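PDB 6IWR: N-acetylgalactosaminyltransferase 7, which is a glycosyltransferase that joins a domain of the GT-A fold to a ricin-type beta-trefoil lectin domain. Local coordinates for residues L198-Y201 with I202-W205; L438-F441 with R442-N446; R512-E515 with A516-M520. One frame throughout, in Å; residues are numbered along the deposited sequence.

How the interactions relate
The three interactions illustrate how chain segments fold back on themselves: interaction 1 lies where a helix winds tighter at its end, interaction 2 where a helix stops in a Schellman motif, and interaction 3 at a hairpin turn. They follow one another along the chain without touching. Interaction 1 belongs to the glycosyl transferase family 2 region, interaction 3 to the beta-trefoil lectin region; their centres are about 58 Å apart, on opposite sides of the chain's centre. The centre of interaction 2 is about 43 Å from that of interaction 1 and about 36 Å from that of interaction 3. In each, backbone bonds shape a turn and bring side chains three to eight residues apart together.

Interaction 1 (L198-Y201 with I202-W205); sequences LDEY and IKLW
Lys203 NZ meets Glu200 OE2 at 2.7 Å, a salt bridge between residues three apart at the end of a helix. The lysine chain is extended beyond CG and, with CG beside its own backbone N (chi1 -73°), runs back over the last helical turn. The glutamate chain bends at chi2 and brings its carboxylate round to meet it, so that NZ arrives from above the carboxylate plane. Both side chains are exposed, and solvent probably screens their charges.

Along the backbone the winding tightens. Ile202 N still donates to Leu198 O (3.1 Å), four residues back, but Lys203 N turns to Glu200 O (3.2 Å) and Leu204 N to Tyr201 O (2.7 Å), each only three back, as the chain enters the 3-10 segment 203-204.

On another side the contact is apolar. CD1 of Leu198 touches CG1 of Ile202, the two side chains running alongside each other. The Tyr201 ring, its CG opposite the backbone N, brings CE2 to within 3.6 Å of CH2 of Trp205, with the ring planes at 76° in an oblique meeting. Leu204 CD1 fits beside both rings: it lies over one face of the indole, toward its rim, and 3.9 Å from Tyr201 OH.

These aromatic groups pack on helix 160-173, where Tyr201 OH is hydrogen-bonded to His168 and Trp205 touches Met164, Val167 and Ile171. Ile202 and Asp199 instead touch strand 209-213, Asp199 forming a salt bridge with Arg213, so the turn touches both the helix and the strand.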
loop_
_atom_site.group_PDB
_atom_site.type_symbol
_atom_site.label_atom_id
_atom_site.label_comp_id
_atom_site.label_asym_id
_atom_site.label_seq_id
_atom_site.Cartn_x
_atom_site.Cartn_y
_atom_site.Cartn_z
ATOM N N LEU A 198 22.339 -2.123 -28.412
ATOM C CA LEU A 198 21.899 -3.501 -28.445
ATOM C C LEU A 198 22.221 -4.220 -29.741
ATOM O O LEU A 198 22.743 -5.312 -29.718
ATOM C CB LEU A 198 20.400 -3.555 -28.170
ATOM C CG LEU A 198 19.643 -4.868 -28.064
ATOM C CD1 LEU A 198 20.594 -6.028 -27.998
ATOM C CD2 LEU A 198 18.772 -4.860 -26.835
ATOM N N ASP A 199 21.956 -3.581 -30.871
ATOM C CA ASP A 199 22.285 -4.169 -32.166
ATOM C C ASP A 199 23.765 -4.475 -32.267
ATOM O O ASP A 199 24.155 -5.555 -32.720
ATOM C CB ASP A 199 21.877 -3.234 -33.287
ATOM C CG ASP A 199 20.417 -3.203 -33.476
ATOM O OD1 ASP A 199 19.843 -4.278 -33.732
ATOM O OD2 ASP A 199 19.840 -2.112 -33.353
ATOM N N GLU A 200 24.607 -3.546 -31.815
ATOM C CA GLU A 200 26.045 -3.728 -31.953
ATOM C C GLU A 200 26.575 -4.773 -30.971
ATOM O O GLU A 200 27.340 -5.667 -31.361
ATOM C CB GLU A 200 26.749 -2.386 -31.777
ATOM C CG GLU A 200 27.968 -2.219 -32.668
ATOM C CD GLU A 200 27.624 -2.250 -34.140
ATOM O OE1 GLU A 200 26.541 -1.743 -34.533
ATOM O OE2 GLU A 200 28.448 -2.794 -34.903
ATOM N N TYR A 201 26.161 -4.698 -29.700
ATOM C CA TYR A 201 26.604 -5.684 -28.709
ATOM C C TYR A 201 26.331 -7.107 -29.183
ATOM O O TYR A 201 27.204 -7.982 -29.158
ATOM C CB TYR A 201 25.891 -5.439 -27.374
ATOM C CG TYR A 201 26.274 -6.440 -26.293
ATOM C CD1 TYR A 201 27.426 -6.239 -25.527
ATOM C CD2 TYR A 201 25.517 -7.589 -26.057
ATOM C CE1 TYR A 201 27.812 -7.129 -24.552
ATOM C CE2 TYR A 201 25.891 -8.478 -25.072
ATOM C CZ TYR A 201 27.052 -8.237 -24.318
ATOM O OH TYR A 201 27.462 -9.111 -23.335
ATOM N N ILE A 202 25.109 -7.344 -29.622
ATOM C CA ILE A 202 24.550 -8.644 -29.959
ATOM C C ILE A 202 25.402 -9.374 -30.990
ATOM O O ILE A 202 25.329 -10.601 -31.106
ATOM C CB ILE A 202 23.105 -8.406 -30.425
ATOM C CG1 ILE A 202 22.203 -8.521 -29.222
ATOM C CG2 ILE A 202 22.679 -9.320 -31.523
ATOM C CD1 ILE A 202 22.594 -9.648 -28.372
ATOM N N LYS A 203 26.223 -8.625 -31.739
ATOM C CA LYS A 203 27.170 -9.240 -32.665
ATOM C C LYS A 203 28.134 -10.173 -31.944
ATOM O O LYS A 203 28.777 -11.014 -32.581
ATOM C CB LYS A 203 27.920 -8.147 -33.442
ATOM C CG LYS A 203 27.042 -7.470 -34.505
ATOM C CD LYS A 203 27.754 -6.423 -35.329
ATOM C CE LYS A 203 26.766 -5.447 -35.945
ATOM N NZ LYS A 203 27.388 -4.383 -36.786
ATOM N N LEU A 204 28.217 -10.055 -30.618
ATOM C CA LEU A 204 29.066 -10.912 -29.797
ATOM C C LEU A 204 28.906 -12.396 -30.118
ATOM O O LEU A 204 29.850 -13.173 -29.958
ATOM C CB LEU A 204 28.735 -10.643 -28.329
ATOM C CG LEU A 204 29.653 -11.043 -27.181
ATOM C CD1 LEU A 204 28.781 -11.601 -26.055
ATOM C CD2 LEU A 204 30.751 -12.019 -27.588
ATOM N N TRP A 205 27.713 -12.817 -30.552
ATOM C CA TRP A 205 27.367 -14.231 -30.706
ATOM C C TRP A 205 27.198 -14.649 -32.168
ATOM O O TRP A 205 26.635 -15.712 -32.452
ATOM C CB TRP A 205 26.094 -14.550 -29.925
ATOM C CG TRP A 205 26.239 -14.459 -28.455
ATOM C CD1 TRP A 205 26.907 -15.331 -27.642
ATOM C CD2 TRP A 205 25.672 -13.465 -27.598
ATOM N NE1 TRP A 205 26.816 -14.927 -26.340
ATOM C CE2 TRP A 205 26.067 -13.782 -26.280
ATOM C CE3 TRP A 205 24.891 -12.328 -27.819
ATOM C CZ2 TRP A 205 25.714 -13.005 -25.185
ATOM C CZ3 TRP A 205 24.526 -11.558 -26.734
ATOM C CH2 TRP A 205 24.940 -11.901 -25.426
#

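Interaction 2 (L438-F441 with R442-N446); sequences LKKF and REDHN
The C-terminal turns of helix 436-444 bring Lys440 against Asp444 and Phe441 against His445, both pairs four residues apart. The first pair is joined twice. Asp444 N donates to Lys440 O at 2.8 Å, and the side chains add a salt bridge, Lys440 NZ to Asp444 OD2 at 2.5 Å, a value not to be pressed at this resolution. The lysine chain bends at chi3 and chi4, which folds its ammonium back onto the syn lone pair of OD2, while CG of the same lysine lies alongside that oxygen.

The second pair repeats the scheme with rings. His445 N donates to Phe441 O at 3.1 Å, and CD2 of the imidazole settles over one face of the phenyl ring, toward its rim. Ring centroids are 4.4 Å apart and the planes are inclined by 34°, an oblique meeting. With CG of Phe441 opposite its backbone N (chi1 172°), the phenyl projects from the helix and one of its faces meets CD2 of the imidazole; Phe441 O, meanwhile, sits at the imidazole edge, 3.3 Å from His445 CD2.

Arg442 takes a different course: its extended chain leads to Asp414, in a salt bridge through NH1, and to the carbonyl of Val411. Phe55 meets the His445 ring as well.

Beyond His445, where helical angles cease, Asn446 adopts a positive phi of 60° and its N donates to Glu443 O at 3.1 Å. Together with the bond from Cys447 N to Arg442 O, this is the Schellman motif, a common way for an alpha-helix to end.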
loop_
_atom_site.group_PDB
_atom_site.type_symbol
_atom_site.label_atom_id
_atom_site.label_comp_id
_atom_site.label_asym_id
_atom_site.label_seq_id
_atom_site.Cartn_x
_atom_site.Cartn_y
_atom_site.Cartn_z
ATOM N N LEU A 438 -12.756 -18.986 -32.545
ATOM C CA LEU A 438 -12.303 -19.774 -31.411
ATOM C C LEU A 438 -13.287 -20.887 -31.091
ATOM O O LEU A 438 -12.883 -22.029 -30.838
ATOM C CB LEU A 438 -12.075 -18.866 -30.206
ATOM C CG LEU A 438 -10.730 -18.162 -30.341
ATOM C CD1 LEU A 438 -10.948 -16.690 -30.153
ATOM C CD2 LEU A 438 -9.731 -18.683 -29.295
ATOM N N LYS A 439 -14.585 -20.579 -31.096
ATOM C CA LYS A 439 -15.573 -21.625 -30.856
ATOM C C LYS A 439 -15.586 -22.665 -31.978
ATOM O O LYS A 439 -15.727 -23.863 -31.704
ATOM C CB LYS A 439 -16.951 -21.004 -30.667
ATOM C CG LYS A 439 -17.403 -20.968 -29.208
ATOM C CD LYS A 439 -18.382 -19.828 -28.928
ATOM C CE LYS A 439 -19.391 -20.272 -27.888
ATOM N NZ LYS A 439 -18.801 -21.221 -26.873
ATOM N N LYS A 440 -15.412 -22.243 -33.236
ATOM C CA LYS A 440 -15.322 -23.220 -34.317
ATOM C C LYS A 440 -14.075 -24.099 -34.181
ATOM O O LYS A 440 -14.119 -25.305 -34.480
ATOM C CB LYS A 440 -15.340 -22.516 -35.666
ATOM C CG LYS A 440 -15.315 -23.463 -36.834
ATOM C CD LYS A 440 -15.689 -22.746 -38.123
ATOM C CE LYS A 440 -14.965 -23.324 -39.333
ATOM N NZ LYS A 440 -15.098 -24.781 -39.413
ATOM N N PHE A 441 -12.954 -23.518 -33.742
ATOM C CA PHE A 441 -11.755 -24.318 -33.501
ATOM C C PHE A 441 -12.046 -25.477 -32.556
ATOM O O PHE A 441 -11.733 -26.639 -32.852
ATOM C CB PHE A 441 -10.641 -23.442 -32.931
ATOM C CG PHE A 441 -9.446 -24.216 -32.480
ATOM C CD1 PHE A 441 -8.409 -24.497 -33.367
ATOM C CD2 PHE A 441 -9.355 -24.678 -31.168
ATOM C CE1 PHE A 441 -7.305 -25.225 -32.953
ATOM C CE2 PHE A 441 -8.247 -25.389 -30.741
ATOM C CZ PHE A 441 -7.221 -25.670 -31.641
ATOM N N ARG A 442 -12.655 -25.172 -31.408
ATOM C CA ARG A 442 -12.929 -26.198 -30.412
ATOM C C ARG A 442 -13.849 -27.278 -30.964
ATOM O O ARG A 442 -13.638 -28.471 -30.713
ATOM C CB ARG A 442 -13.535 -25.555 -29.176
ATOM C CG ARG A 442 -13.730 -26.518 -28.076
ATOM C CD ARG A 442 -14.345 -25.840 -26.883
ATOM N NE ARG A 442 -14.940 -26.825 -25.990
ATOM C CZ ARG A 442 -15.538 -26.520 -24.847
ATOM N NH1 ARG A 442 -15.618 -25.256 -24.454
ATOM N NH2 ARG A 442 -16.048 -27.484 -24.094
ATOM N N GLU A 443 -14.874 -26.886 -31.722
ATOM C CA GLU A 443 -15.765 -27.878 -32.311
ATOM C C GLU A 443 -15.075 -28.689 -33.401
ATOM O O GLU A 443 -15.233 -29.907 -33.460
ATOM C CB GLU A 443 -17.019 -27.205 -32.853
ATOM C CG GLU A 443 -18.171 -27.237 -31.859
ATOM C CD GLU A 443 -19.329 -26.330 -32.247
ATOM O OE1 GLU A 443 -19.093 -25.309 -32.946
ATOM O OE2 GLU A 443 -20.477 -26.644 -31.844
ATOM N N ASP A 444 -14.313 -28.043 -34.278
ATOM C CA ASP A 444 -13.710 -28.786 -35.381
ATOM C C ASP A 444 -12.749 -29.851 -34.871
ATOM O O ASP A 444 -12.698 -30.956 -35.420
ATOM C CB ASP A 444 -12.999 -27.834 -36.343
ATOM C CG ASP A 444 -13.971 -27.058 -37.225
ATOM O OD1 ASP A 444 -15.168 -27.417 -37.249
ATOM O OD2 ASP A 444 -13.541 -26.072 -37.865
ATOM N N HIS A 445 -11.987 -29.542 -33.821
ATOM C CA HIS A 445 -11.033 -30.474 -33.225
ATOM C C HIS A 445 -11.647 -31.385 -32.168
ATOM O O HIS A 445 -10.913 -32.123 -31.510
ATOM C CB HIS A 445 -9.859 -29.706 -32.615
ATOM C CG HIS A 445 -8.967 -29.072 -33.635
ATOM N ND1 HIS A 445 -7.776 -29.633 -34.038
ATOM C CD2 HIS A 445 -9.093 -27.918 -34.334
ATOM C CE1 HIS A 445 -7.203 -28.853 -34.936
ATOM N NE2 HIS A 445 -7.984 -27.808 -35.140
ATOM N N ASN A 446 -12.961 -31.339 -31.973
ATOM C CA ASN A 446 -13.650 -32.297 -31.118
ATOM C C ASN A 446 -13.124 -32.245 -29.693
ATOM O O ASN A 446 -13.027 -33.272 -29.016
ATOM C CB ASN A 446 -13.534 -33.701 -31.695
ATOM C CG ASN A 446 -14.842 -34.214 -32.201
ATOM O OD1 ASN A 446 -15.046 -34.382 -33.428
ATOM N ND2 ASN A 446 -15.765 -34.475 -31.256
#

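Interaction 3 (R512-E515 with A516-M520); sequences RINE and ANQLM
Met520 CB lies over one face of the Arg512 guanidinium, 3.7 Å from NH1, and the side chains of Asn514 and Gln518 run side by side, their amide planes nearly coplanar (12° apart). Both pairs belong to a beta hairpin of the beta-trefoil lectin domain, strands 511-514 and 519-521. Arg512 holds its CG between backbone N and carbonyl carbon (chi1 51°) and its chain bends at chi3, which brings the guanidinium across the thioether. Met520 SD stands 3.8 Å from Arg512 NH2 and touches Asn514 ND2 too.

Arg512 and Met520 form an antiparallel hydrogen-bonded pair: Met520 N to Arg512 O at 2.8 Å and Arg512 N to Met520 O at 2.9 Å. Ile513 and Leu519, the neighbouring non-hydrogen-bonded pair, point to the other face of the sheet, toward Tyr550 and Trp548. A type I turn runs from Asn514 to Asn517, closed by Asn517 N to Asn514 O at 3.2 Å; the positive phi of Asn517 is consistent with a type I turn plus G1 bulge.

The polar ends find partners beyond the hairpin: Arg512 NH1 in the carbonyl of Tyr522, Gln518 NE2 in that of Glu544. Gln518 O serves two partners, accepting from Asn514 N at 2.8 Å and meeting Ile513 CA in a CA-H...O contact of 3.2 Å.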
loop_
_atom_site.group_PDB
_atom_site.type_symbol
_atom_site.label_atom_id
_atom_site.label_comp_id
_atom_site.label_asym_id
_atom_site.label_seq_id
_atom_site.Cartn_x
_atom_site.Cartn_y
_atom_site.Cartn_z
ATOM N N ARG A 512 -21.409 -7.468 -4.022
ATOM C CA ARG A 512 -22.368 -8.490 -4.412
ATOM C C ARG A 512 -22.829 -9.206 -3.155
ATOM O O ARG A 512 -22.071 -9.354 -2.192
ATOM C CB ARG A 512 -21.795 -9.506 -5.437
ATOM C CG ARG A 512 -20.470 -10.099 -5.034
ATOM C CD ARG A 512 -19.725 -10.696 -6.200
ATOM N NE ARG A 512 -19.335 -12.050 -5.866
ATOM C CZ ARG A 512 -18.206 -12.374 -5.241
ATOM N NH1 ARG A 512 -17.317 -11.427 -4.892
ATOM N NH2 ARG A 512 -17.962 -13.657 -4.975
ATOM N N ILE A 513 -24.088 -9.621 -3.157
ATOM C CA ILE A 513 -24.645 -10.418 -2.075
ATOM C C ILE A 513 -24.943 -11.815 -2.596
ATOM O O ILE A 513 -25.571 -11.983 -3.648
ATOM C CB ILE A 513 -25.903 -9.775 -1.465
ATOM C CG1 ILE A 513 -26.173 -10.396 -0.097
ATOM C CG2 ILE A 513 -27.092 -10.038 -2.320
ATOM C CD1 ILE A 513 -27.386 -9.866 0.536
ATOM N N ASN A 514 -24.508 -12.803 -1.824
ATOM C CA ASN A 514 -24.607 -14.233 -2.056
ATOM C C ASN A 514 -26.004 -14.767 -1.805
ATOM O O ASN A 514 -26.756 -14.243 -0.985
ATOM C CB ASN A 514 -23.708 -14.973 -1.066
ATOM C CG ASN A 514 -22.528 -15.508 -1.700
ATOM O OD1 ASN A 514 -22.456 -15.540 -2.931
ATOM N ND2 ASN A 514 -21.574 -15.966 -0.897
ATOM N N GLU A 515 -26.294 -15.903 -2.438
ATOM C CA GLU A 515 -27.334 -16.774 -1.904
ATOM C C GLU A 515 -26.939 -17.371 -0.560
ATOM O O GLU A 515 -27.802 -17.908 0.143
ATOM C CB GLU A 515 -27.661 -17.906 -2.866
ATOM C CG GLU A 515 -28.497 -17.500 -4.063
ATOM C CD GLU A 515 -28.911 -18.702 -4.895
ATOM O OE1 GLU A 515 -28.393 -19.813 -4.625
ATOM O OE2 GLU A 515 -29.760 -18.540 -5.797
ATOM N N ALA A 516 -25.658 -17.309 -0.189
ATOM C CA ALA A 516 -25.218 -17.756 1.125
ATOM C C ALA A 516 -25.263 -16.640 2.156
ATOM O O ALA A 516 -24.785 -16.819 3.283
ATOM C CB ALA A 516 -23.810 -18.339 1.052
ATOM N N ASN A 517 -25.827 -15.491 1.801
ATOM C CA ASN A 517 -25.927 -14.382 2.725
ATOM C C ASN A 517 -24.568 -13.723 2.972
ATOM O O ASN A 517 -24.331 -13.150 4.036
ATOM C CB ASN A 517 -26.568 -14.852 4.032
ATOM C CG ASN A 517 -28.001 -15.327 3.831
ATOM O OD1 ASN A 517 -28.855 -14.550 3.429
ATOM N ND2 ASN A 517 -28.271 -16.591 4.121
ATOM N N GLN A 518 -23.656 -13.783 2.002
ATOM C CA GLN A 518 -22.374 -13.106 2.134
ATOM C C GLN A 518 -22.399 -11.811 1.330
ATOM O O GLN A 518 -22.821 -11.803 0.169
ATOM C CB GLN A 518 -21.221 -14.010 1.689
ATOM C CG GLN A 518 -21.206 -15.401 2.352
ATOM C CD GLN A 518 -20.001 -16.265 1.937
ATOM O OE1 GLN A 518 -19.826 -16.604 0.759
ATOM N NE2 GLN A 518 -19.167 -16.625 2.917
ATOM N N LEU A 519 -21.989 -10.714 1.968
ATOM C CA LEU A 519 -21.834 -9.420 1.313
ATOM C C LEU A 519 -20.359 -9.248 0.961
ATOM O O LEU A 519 -19.522 -9.047 1.851
ATOM C CB LEU A 519 -22.306 -8.290 2.223
ATOM C CG LEU A 519 -23.258 -7.235 1.660
ATOM C CD1 LEU A 519 -23.238 -6.037 2.568
ATOM C CD2 LEU A 519 -22.914 -6.840 0.229
ATOM N N MET A 520 -20.050 -9.270 -0.322
ATOM C CA MET A 520 -18.678 -9.346 -0.773
ATOM C C MET A 520 -18.204 -8.256 -1.715
ATOM O O MET A 520 -18.934 -7.791 -2.556
ATOM C CB MET A 520 -18.467 -10.698 -1.428
ATOM C CG MET A 520 -18.555 -11.846 -0.449
ATOM S SD MET A 520 -18.726 -13.433 -1.238
ATOM C CE MET A 520 -17.057 -13.715 -1.740
#